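Local structure of lipolytic enzyme, g-d-s-l (Clostridium thermocellum, 2W47) at residues Gly40-Ser51 with Leu103-Ala114; Ala2-Glu10 with Asn122-Ser130. The protein belongs to the GDSL lipolytic enzymes, the portion modelled being a family 6 carbohydrate-binding module, a beta-sandwich seen here with a glycan and a calcium ion. One frame throughout, in Å; residues are numbered along the deposited sequence. Where two conformers were deposited one is given.

Interaction 1. Residues Gly40-Ser51 with Leu103-Ala114; sequences GYIEWNVNAPSS and LNQGNNVIRATA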
loop_
_atom_site.group_PDB
_atom_site.type_symbol
_atom_site.label_atom_id
_atom_site.label_comp_id
_atom_site.label_asym_id
_atom_site.label_seq_id
_atom_site.Cartn_x
_atom_site.Cartn_y
_atom_site.Cartn_z
ATOM N N GLY A 40 4.609 10.657 5.742
ATOM C CA GLY A 40 3.449 10.653 4.855
ATOM C C GLY A 40 2.756 9.312 4.928
ATOM O O GLY A 40 3.374 8.291 5.272
ATOM N N TYR A 41 1.465 9.282 4.620
ATOM C CA TYR A 41 0.774 8.005 4.617
ATOM C C TYR A 41 -0.373 7.923 3.651
ATOM O O TYR A 41 -0.897 8.939 3.199
ATOM C CB TYR A 41 0.295 7.598 6.024
ATOM C CG TYR A 41 -0.782 8.455 6.674
ATOM C CD1 TYR A 41 -2.128 8.346 6.298
ATOM C CD2 TYR A 41 -0.458 9.320 7.716
ATOM C CE1 TYR A 41 -3.121 9.130 6.926
ATOM C CE2 TYR A 41 -1.433 10.086 8.350
ATOM C CZ TYR A 41 -2.753 9.986 7.953
ATOM O OH TYR A 41 -3.700 10.771 8.593
ATOM N N ILE A 42 -0.747 6.686 3.336
ATOM C CA ILE A 42 -1.951 6.377 2.576
ATOM C C ILE A 42 -2.773 5.402 3.409
ATOM O O ILE A 42 -2.232 4.467 4.012
ATOM C CB ILE A 42 -1.638 5.768 1.185
ATOM C CG1 ILE A 42 -0.969 4.394 1.322
ATOM C CG2 ILE A 42 -0.801 6.738 0.361
ATOM C CD1 ILE A 42 -0.468 3.802 0.015
ATOM N N GLU A 43 -4.079 5.636 3.454
ATOM C CA GLU A 43 -4.970 4.838 4.277
ATOM C C GLU A 43 -6.205 4.469 3.488
ATOM O O GLU A 43 -6.808 5.320 2.839
ATOM C CB GLU A 43 -5.358 5.636 5.514
ATOM C CG GLU A 43 -6.270 4.917 6.467
ATOM C CD GLU A 43 -6.462 5.712 7.726
ATOM O OE1 GLU A 43 -5.559 5.688 8.587
ATOM O OE2 GLU A 43 -7.530 6.359 7.870
ATOM N N TRP A 44 -6.585 3.199 3.557
ATOM C CA TRP A 44 -7.824 2.757 2.950
ATOM C C TRP A 44 -8.735 2.119 3.976
ATOM O O TRP A 44 -8.276 1.476 4.929
ATOM C CB TRP A 44 -7.555 1.719 1.867
ATOM C CG TRP A 44 -7.090 2.233 0.548
ATOM C CD1 TRP A 44 -7.859 2.762 -0.451
ATOM C CD2 TRP A 44 -5.753 2.187 0.045
ATOM N NE1 TRP A 44 -7.076 3.066 -1.538
ATOM C CE2 TRP A 44 -5.780 2.722 -1.260
ATOM C CE3 TRP A 44 -4.532 1.752 0.576
ATOM C CZ2 TRP A 44 -4.643 2.828 -2.045
ATOM C CZ3 TRP A 44 -3.397 1.863 -0.208
ATOM C CH2 TRP A 44 -3.463 2.399 -1.503
ATOM N N ASN A 45 -10.035 2.297 3.758
ATOM C CA ASN A 45 -11.057 1.563 4.481
ATOM C C ASN A 45 -11.389 0.296 3.707
ATOM O O ASN A 45 -12.037 0.334 2.662
ATOM C CB ASN A 45 -12.289 2.445 4.676
ATOM C CG ASN A 45 -12.060 3.531 5.692
ATOM O OD1 ASN A 45 -11.584 3.273 6.794
ATOM N ND2 ASN A 45 -12.418 4.763 5.330
ATOM N N VAL A 46 -10.897 -0.826 4.220
ATOM C CA VAL A 46 -10.948 -2.099 3.510
ATOM C C VAL A 46 -12.001 -3.006 4.127
ATOM O O VAL A 46 -12.003 -3.239 5.333
ATOM C CB VAL A 46 -9.553 -2.775 3.521
ATOM C CG1 VAL A 46 -9.601 -4.197 2.944
ATOM C CG2 VAL A 46 -8.576 -1.940 2.716
ATOM N N ASN A 47 -12.901 -3.486 3.272
ATOM C CA ASN A 47 -13.939 -4.414 3.697
ATOM C C ASN A 47 -13.424 -5.846 3.746
ATOM O O ASN A 47 -12.722 -6.290 2.839
ATOM C CB ASN A 47 -15.130 -4.329 2.739
ATOM C CG ASN A 47 -16.204 -5.358 3.043
ATOM O OD1 ASN A 47 -16.427 -6.290 2.273
ATOM N ND2 ASN A 47 -16.864 -5.193 4.172
ATOM N N ALA A 48 -13.777 -6.555 4.809
ATOM C CA ALA A 48 -13.561 -7.998 4.876
ATOM C C ALA A 48 -14.932 -8.659 5.016
ATOM O O ALA A 48 -15.618 -8.442 6.020
ATOM C CB ALA A 48 -12.654 -8.360 6.048
ATOM N N PRO A 49 -15.352 -9.448 4.004
ATOM C CA PRO A 49 -16.660 -10.119 4.085
ATOM C C PRO A 49 -16.763 -11.043 5.289
ATOM O O PRO A 49 -17.851 -11.226 5.837
ATOM C CB PRO A 49 -16.716 -10.934 2.791
ATOM C CG PRO A 49 -15.789 -10.239 1.864
ATOM C CD PRO A 49 -14.674 -9.731 2.727
ATOM N N SER A 50 -15.632 -11.616 5.688
ATOM C CA SER A 50 -15.550 -12.466 6.861
ATOM C C SER A 50 -14.214 -12.247 7.550
ATOM O O SER A 50 -13.237 -11.836 6.915
ATOM C CB SER A 50 -15.711 -13.944 6.473
ATOM O OG SER A 50 -14.819 -14.306 5.434
ATOM N N SER A 51 -14.172 -12.501 8.851
ATOM C CA SER A 51 -12.926 -12.405 9.591
ATOM C C SER A 51 -11.979 -13.486 9.107
ATOM O O SER A 51 -12.401 -14.600 8.794
ATOM C CB SER A 51 -13.165 -12.529 11.090
ATOM O OG SER A 51 -14.010 -11.486 11.539
ATOM N N LEU A 103 -7.839 -9.736 9.201
ATOM C CA LEU A 103 -8.822 -8.654 9.152
ATOM C C LEU A 103 -10.093 -9.085 9.870
ATOM O O LEU A 103 -10.394 -10.281 9.944
ATOM C CB LEU A 103 -9.161 -8.277 7.703
ATOM C CG LEU A 103 -8.022 -7.828 6.773
ATOM C CD1 LEU A 103 -8.600 -7.374 5.442
ATOM C CD2 LEU A 103 -7.165 -6.732 7.404
ATOM N N ASN A 104 -10.831 -8.110 10.395
ATOM C CA ASN A 104 -12.122 -8.358 11.044
ATOM C C ASN A 104 -13.257 -8.187 10.051
ATOM O O ASN A 104 -13.170 -7.364 9.145
ATOM C CB ASN A 104 -12.336 -7.375 12.199
ATOM C CG ASN A 104 -11.177 -7.337 13.170
ATOM O OD1 ASN A 104 -10.816 -8.347 13.772
ATOM N ND2 ASN A 104 -10.600 -6.154 13.349
ATOM N N GLN A 105 -14.342 -8.942 10.225
ATOM C CA GLN A 105 -15.522 -8.744 9.389
ATOM C C GLN A 105 -15.942 -7.278 9.439
ATOM O O GLN A 105 -16.024 -6.684 10.519
ATOM C CB GLN A 105 -16.684 -9.648 9.829
ATOM C CG GLN A 105 -17.873 -9.605 8.872
ATOM C CD GLN A 105 -18.967 -10.601 9.218
ATOM O OE1 GLN A 105 -19.213 -11.547 8.469
ATOM N NE2 GLN A 105 -19.632 -10.386 10.345
ATOM N N GLY A 106 -16.200 -6.710 8.266
ATOM C CA GLY A 106 -16.550 -5.306 8.161
ATOM C C GLY A 106 -15.342 -4.485 7.765
ATOM O O GLY A 106 -14.478 -4.950 7.023
ATOM N N ASN A 107 -15.288 -3.255 8.260
ATOM C CA ASN A 107 -14.227 -2.345 7.878
ATOM C C ASN A 107 -12.951 -2.556 8.664
ATOM O O ASN A 107 -12.970 -2.874 9.855
ATOM C CB ASN A 107 -14.653 -0.892 8.037
ATOM C CG ASN A 107 -13.711 0.041 7.334
ATOM O OD1 ASN A 107 -13.544 -0.045 6.125
ATOM N ND2 ASN A 107 -13.071 0.932 8.092
ATOM N N ASN A 108 -11.842 -2.365 7.955
ATOM C CA ASN A 108 -10.510 -2.401 8.521
ATOM C C ASN A 108 -9.750 -1.199 7.996
ATOM O O ASN A 108 -9.738 -0.941 6.799
ATOM C CB ASN A 108 -9.791 -3.690 8.130
ATOM C CG ASN A 108 -10.489 -4.921 8.660
ATOM O OD1 ASN A 108 -10.119 -5.444 9.708
ATOM N ND2 ASN A 108 -11.517 -5.374 7.944
ATOM N N VAL A 109 -9.144 -0.456 8.906
ATOM C CA VAL A 109 -8.420 0.752 8.534
ATOM C C VAL A 109 -6.964 0.371 8.264
ATOM O O VAL A 109 -6.240 0.014 9.188
ATOM C CB VAL A 109 -8.515 1.819 9.650
ATOM C CG1 VAL A 109 -7.862 3.104 9.199
ATOM C CG2 VAL A 109 -9.978 2.084 10.051
ATOM N N ILE A 110 -6.556 0.415 6.998
ATOM C CA ILE A 110 -5.224 -0.041 6.616
ATOM C C ILE A 110 -4.364 1.143 6.181
ATOM O O ILE A 110 -4.718 1.847 5.243
ATOM C CB ILE A 110 -5.304 -1.124 5.518
ATOM C CG1 ILE A 110 -6.210 -2.286 5.995
ATOM C CG2 ILE A 110 -3.889 -1.604 5.131
ATOM C CD1 ILE A 110 -6.157 -3.573 5.184
ATOM N N ARG A 111 -3.267 1.373 6.902
ATOM C CA ARG A 111 -2.396 2.512 6.645
ATOM C C ARG A 111 -0.960 2.076 6.375
ATOM O O ARG A 111 -0.422 1.187 7.053
ATOM C CB ARG A 111 -2.439 3.513 7.816
ATOM C CG ARG A 111 -1.617 4.784 7.573
ATOM C CD ARG A 111 -1.550 5.659 8.800
ATOM N NE ARG A 111 -2.857 6.198 9.154
ATOM C CZ ARG A 111 -3.038 7.151 10.060
ATOM N NH1 ARG A 111 -1.991 7.676 10.694
ATOM N NH2 ARG A 111 -4.268 7.585 10.315
ATOM N N ALA A 112 -0.350 2.727 5.387
ATOM C CA ALA A 112 1.068 2.547 5.061
ATOM C C ALA A 112 1.769 3.887 5.238
ATOM O O ALA A 112 1.499 4.828 4.494
ATOM C CB ALA A 112 1.220 2.031 3.643
ATOM N N THR A 113 2.662 3.955 6.226
ATOM C CA THR A 113 3.315 5.198 6.620
ATOM C C THR A 113 4.791 5.156 6.257
ATOM O O THR A 113 5.491 4.196 6.596
ATOM C CB THR A 113 3.172 5.425 8.134
ATOM O OG1 THR A 113 1.783 5.473 8.467
ATOM C CG2 THR A 113 3.799 6.730 8.577
ATOM N N ALA A 114 5.266 6.202 5.592
ATOM C CA ALA A 114 6.675 6.282 5.195
ATOM C C ALA A 114 7.573 6.446 6.410
ATOM O O ALA A 114 7.329 7.307 7.262
ATOM C CB ALA A 114 6.878 7.429 4.235
#
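Gly40 O takes the amide of Ala114 (N to O 2.8 Å), the first rung of an antiparallel ladder that runs to Ala48 and Gly106. At Tyr41 the phenol ring is covered on one face by Arg111: the guanidinium lies flat on it, planes 5° apart, with Arg111 CZ 3.7 Å from the centroid of the Tyr41 ring, a cation-pi stack. The CG of Tyr41 stands between its own backbone N and carbonyl carbon (chi1 66°), which lays the ring over the arginine. Glu43, extended, brings OE1 to the edge of the same guanidinium. NE (2.8 Å) and NH2 (2.9 Å) of Arg111 both close on Glu43 OE1, so the ring holds the guanidinium by a face while the carboxylate oxygen grips its edge side-on, fixing its rotation. Next on this face, Asn107 ND2 donates to Asn45 OD1 (3.1 Å) from above the carbonyl plane. On the other face Val46 CG2 meets Ile110 CD1 at 3.8 Å, and Ala48 CB rests on Leu103 CB. Past the strand, Ser51 OG accepts the amide of Gln105. Strands 41-48 and 106-114 are neighbours in the five-stranded sheet, flanked by 13-15 and 70-74, while Trp44, Val46 and Ile110 pack against strands 122-130 and 52-61 of the facing sheet.

Interaction 2. Residues Ala2-Glu10 with Asn122-Ser130; sequences ASPVIYQAE and NVDYLKVFS. With AQA (4-deoxy-beta-L-threo-hex-4-enopyranuronic acid), chain B.
Ile6 lays its CG2 methyl over a face of the Tyr125 ring, 4.1 Å from the centroid, a CH-pi contact on the outer side of this beta-sandwich, where the N-terminal edge strand 5-8 pairs with 122-130. CG of Tyr125 sits between its backbone N and carbonyl carbon (chi1 61°), and the ring stands out from the sheet with a face to the methyl. The antiparallel pairing itself is short. Val5 and Val128 exchange two backbone bonds, as do Tyr7 and Leu126, with Tyr7 N to Leu126 O at 2.7 Å; after these, Ala9 N makes a weak bond to Asp124 O. On the inner face the Tyr7 ring leans obliquely on Val128, Tyr7 CE2 3.7 Å from Val128 CG2, while its OH is hydrogen-bonded to the backbone N of Asn47 in the facing sheet. Lys127, fully extended, runs beside Pro4, with Pro4 CB 3.6 Å from Lys127 CE. The Asp124 carboxylate is held by a salt bridge to Arg59 and a hydrogen bond to Thr27. Farther back, Asn122 ND2 donates to O3 of the 4-deoxy-beta-L-threo-hex-4-enopyranuronic acid (2.9 Å), in a pocket shared with Glu20, Asn23 and Arg68. At the opposite end a water bridges the two segments, giving a hydrogen to Ala2 O (3.0 Å) and taking one from Ser130 N (2.9 Å).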
loop_
_atom_site.group_PDB
_atom_site.type_symbol
_atom_site.label_atom_id
_atom_site.label_comp_id
_atom_site.label_asym_id
_atom_site.label_seq_id
_atom_site.Cartn_x
_atom_site.Cartn_y
_atom_site.Cartn_z
ATOM N N ALA A 2 -14.732 -15.045 -3.842
ATOM C CA ALA A 2 -14.858 -13.654 -4.369
ATOM C C ALA A 2 -13.584 -13.206 -5.083
ATOM O O ALA A 2 -12.477 -13.597 -4.706
ATOM C CB ALA A 2 -15.206 -12.688 -3.242
ATOM N N SER A 3 -13.756 -12.386 -6.117
ATOM C CA SER A 3 -12.643 -11.810 -6.867
ATOM C C SER A 3 -11.873 -10.818 -5.993
ATOM O O SER A 3 -12.454 -10.220 -5.084
ATOM C CB SER A 3 -13.166 -11.092 -8.113
ATOM O OG SER A 3 -13.983 -11.946 -8.894
ATOM N N PRO A 4 -10.562 -10.641 -6.258
ATOM C CA PRO A 4 -9.836 -9.624 -5.492
ATOM C C PRO A 4 -10.456 -8.242 -5.654
ATOM O O PRO A 4 -11.018 -7.919 -6.713
ATOM C CB PRO A 4 -8.437 -9.651 -6.107
ATOM C CG PRO A 4 -8.310 -11.006 -6.718
ATOM C CD PRO A 4 -9.683 -11.335 -7.217
ATOM N N VAL A 5 -10.367 -7.442 -4.600
ATOM C CA VAL A 5 -10.900 -6.091 -4.618
ATOM C C VAL A 5 -9.727 -5.126 -4.715
ATOM O O VAL A 5 -8.761 -5.220 -3.950
ATOM C CB VAL A 5 -11.754 -5.802 -3.373
ATOM C CG1 VAL A 5 -12.299 -4.383 -3.411
ATOM C CG2 VAL A 5 -12.915 -6.801 -3.278
ATOM N N ILE A 6 -9.800 -4.235 -5.693
ATOM C CA ILE A 6 -8.766 -3.228 -5.864
ATOM C C ILE A 6 -9.219 -1.911 -5.243
ATOM O O ILE A 6 -10.294 -1.389 -5.553
ATOM C CB ILE A 6 -8.353 -3.058 -7.345
ATOM C CG1 ILE A 6 -7.590 -4.303 -7.825
ATOM C CG2 ILE A 6 -7.510 -1.800 -7.525
ATOM C CD1 ILE A 6 -7.155 -4.267 -9.282
ATOM N N TYR A 7 -8.390 -1.411 -4.332
ATOM C CA TYR A 7 -8.606 -0.132 -3.673
ATOM C C TYR A 7 -7.714 0.871 -4.381
ATOM O O TYR A 7 -6.491 0.866 -4.206
ATOM C CB TYR A 7 -8.293 -0.250 -2.176
ATOM C CG TYR A 7 -9.316 -1.107 -1.482
ATOM C CD1 TYR A 7 -10.468 -0.544 -0.932
ATOM C CD2 TYR A 7 -9.174 -2.493 -1.434
ATOM C CE1 TYR A 7 -11.433 -1.338 -0.326
ATOM C CE2 TYR A 7 -10.135 -3.293 -0.832
ATOM C CZ TYR A 7 -11.260 -2.712 -0.286
ATOM O OH TYR A 7 -12.229 -3.487 0.314
ATOM N N GLN A 8 -8.322 1.700 -5.228
ATOM C CA GLN A 8 -7.549 2.605 -6.065
ATOM C C GLN A 8 -6.999 3.798 -5.290
ATOM O O GLN A 8 -7.513 4.162 -4.237
ATOM C CB GLN A 8 -8.370 3.090 -7.275
ATOM C CG GLN A 8 -8.265 2.176 -8.508
ATOM C CD GLN A 8 -6.883 2.212 -9.128
ATOM O OE1 GLN A 8 -6.081 3.097 -8.817
ATOM N NE2 GLN A 8 -6.595 1.254 -10.010
ATOM N N ALA A 9 -5.950 4.405 -5.836
ATOM C CA ALA A 9 -5.293 5.555 -5.210
ATOM C C ALA A 9 -6.288 6.653 -4.826
ATOM O O ALA A 9 -6.221 7.204 -3.715
ATOM C CB ALA A 9 -4.213 6.118 -6.142
ATOM N N GLU A 10 -7.221 6.952 -5.730
ATOM C CA GLU A 10 -8.153 8.069 -5.529
ATOM C C GLU A 10 -9.105 7.840 -4.350
ATOM O O GLU A 10 -9.731 8.784 -3.855
ATOM C CB GLU A 10 -8.952 8.369 -6.819
ATOM C CG GLU A 10 -10.005 7.289 -7.156
ATOM C CD GLU A 10 -10.532 7.265 -8.594
ATOM O OE1 GLU A 10 -11.031 6.191 -8.996
ATOM O OE2 GLU A 10 -10.463 8.276 -9.323
ATOM N N ASN A 122 5.963 5.288 -4.890
ATOM C CA ASN A 122 4.717 5.633 -5.571
ATOM C C ASN A 122 3.802 4.423 -5.526
ATOM O O ASN A 122 4.250 3.295 -5.757
ATOM C CB ASN A 122 4.971 6.054 -7.008
ATOM C CG ASN A 122 5.623 7.416 -7.112
ATOM O OD1 ASN A 122 5.675 8.179 -6.147
ATOM N ND2 ASN A 122 6.126 7.737 -8.308
ATOM N N VAL A 123 2.528 4.638 -5.203
ATOM C CA VAL A 123 1.595 3.522 -4.980
ATOM C C VAL A 123 0.370 3.647 -5.885
ATOM O O VAL A 123 -0.371 4.649 -5.841
ATOM C CB VAL A 123 1.155 3.405 -3.498
ATOM C CG1 VAL A 123 0.152 2.284 -3.334
ATOM C CG2 VAL A 123 2.374 3.157 -2.590
ATOM N N ASP A 124 0.174 2.629 -6.713
ATOM C CA ASP A 124 -0.898 2.603 -7.695
ATOM C C ASP A 124 -2.238 2.225 -7.065
ATOM O O ASP A 124 -3.272 2.862 -7.332
ATOM C CB ASP A 124 -0.523 1.586 -8.781
ATOM C CG ASP A 124 -1.469 1.593 -9.953
ATOM O OD1 ASP A 124 -2.087 2.639 -10.229
ATOM O OD2 ASP A 124 -1.564 0.543 -10.625
ATOM N N TYR A 125 -2.216 1.176 -6.250
ATOM C CA TYR A 125 -3.405 0.653 -5.587
ATOM C C TYR A 125 -3.028 -0.348 -4.515
ATOM O O TYR A 125 -1.865 -0.765 -4.418
ATOM C CB TYR A 125 -4.372 0.001 -6.591
ATOM C CG TYR A 125 -3.859 -1.188 -7.382
ATOM C CD1 TYR A 125 -3.557 -2.402 -6.757
ATOM C CD2 TYR A 125 -3.764 -1.125 -8.765
ATOM C CE1 TYR A 125 -3.123 -3.506 -7.493
ATOM C CE2 TYR A 125 -3.342 -2.220 -9.507
ATOM C CZ TYR A 125 -3.022 -3.405 -8.861
ATOM O OH TYR A 125 -2.598 -4.503 -9.580
ATOM N N LEU A 126 -4.025 -0.719 -3.718
ATOM C CA LEU A 126 -3.939 -1.831 -2.794
ATOM C C LEU A 126 -4.940 -2.871 -3.268
ATOM O O LEU A 126 -6.110 -2.563 -3.466
ATOM C CB LEU A 126 -4.285 -1.370 -1.377
ATOM C CG LEU A 126 -4.496 -2.454 -0.316
ATOM C CD1 LEU A 126 -3.207 -3.199 -0.004
ATOM C CD2 LEU A 126 -5.090 -1.853 0.949
ATOM N N LYS A 127 -4.469 -4.097 -3.455
ATOM C CA LYS A 127 -5.299 -5.218 -3.875
ATOM C C LYS A 127 -5.471 -6.144 -2.681
ATOM O O LYS A 127 -4.494 -6.508 -2.027
ATOM C CB LYS A 127 -4.598 -5.945 -5.015
ATOM C CG LYS A 127 -5.285 -7.218 -5.511
ATOM C CD LYS A 127 -4.422 -7.869 -6.592
ATOM C CE LYS A 127 -5.058 -9.106 -7.186
ATOM N NZ LYS A 127 -4.217 -9.631 -8.297
ATOM N N VAL A 128 -6.716 -6.526 -2.400
ATOM C CA VAL A 128 -7.038 -7.316 -1.215
ATOM C C VAL A 128 -7.821 -8.544 -1.646
ATOM O O VAL A 128 -8.800 -8.446 -2.387
ATOM C CB VAL A 128 -7.855 -6.486 -0.173
ATOM C CG1 VAL A 128 -8.173 -7.285 1.095
ATOM C CG2 VAL A 128 -7.097 -5.209 0.193
ATOM N N PHE A 129 -7.376 -9.705 -1.179
ATOM C CA PHE A 129 -8.114 -10.938 -1.432
ATOM C C PHE A 129 -7.934 -11.912 -0.287
ATOM O O PHE A 129 -6.976 -11.824 0.485
ATOM C CB PHE A 129 -7.771 -11.564 -2.799
ATOM C CG PHE A 129 -6.311 -11.864 -3.009
ATOM C CD1 PHE A 129 -5.459 -10.912 -3.558
ATOM C CD2 PHE A 129 -5.794 -13.122 -2.703
ATOM C CE1 PHE A 129 -4.109 -11.198 -3.769
ATOM C CE2 PHE A 129 -4.448 -13.412 -2.904
ATOM C CZ PHE A 129 -3.609 -12.450 -3.447
ATOM N N SER A 130 -8.884 -12.830 -0.161
ATOM C CA SER A 130 -8.860 -13.820 0.894
ATOM C C SER A 130 -7.671 -14.752 0.691
ATOM O O SER A 130 -7.386 -15.161 -0.428
ATOM C CB SER A 130 -10.170 -14.601 0.887
ATOM O OG SER A 130 -10.189 -15.598 1.891
HETATM O O6A AQA B . 11.295 10.614 -5.466
HETATM C C6 AQA B . 10.079 10.480 -5.777
HETATM O O6B AQA B . 9.204 10.135 -4.942
HETATM C C5 AQA B . 9.709 10.705 -7.039
HETATM O O5 AQA B . 10.764 11.071 -7.975
HETATM C C4 AQA B . 8.421 10.567 -7.430
HETATM C C3 AQA B . 7.984 11.045 -8.801
HETATM O O3 AQA B . 6.800 10.367 -9.245
HETATM C C2 AQA B . 9.130 10.783 -9.770
HETATM O O2 AQA B . 8.801 11.232 -11.086
HETATM C C1 AQA B . 10.387 11.500 -9.288
HETATM O O HOH W 1 -11.050 -13.020 -2.083
#

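From the N terminus the chain first lays down 2-10, which carries the edge strand 5-8 of the four-stranded sheet and whose partner arrives only with 122-130; interaction 2 therefore closes a loop of 111 residues that takes in nearly the whole module. Within it 40-51 waits for 103-114, and interaction 1 closes a smaller loop of 51 residues in the five-stranded sheet, nested without crossing. The next strand after 106-114 is 122-130, so the chain passes from one sheet to the other. The two contacts touch across the sandwich: besides the bond of the Tyr7 hydroxyl, Trp44 NE1 probably bonds to Gln8 O, pinning the N-terminal strand to the opposite sheet.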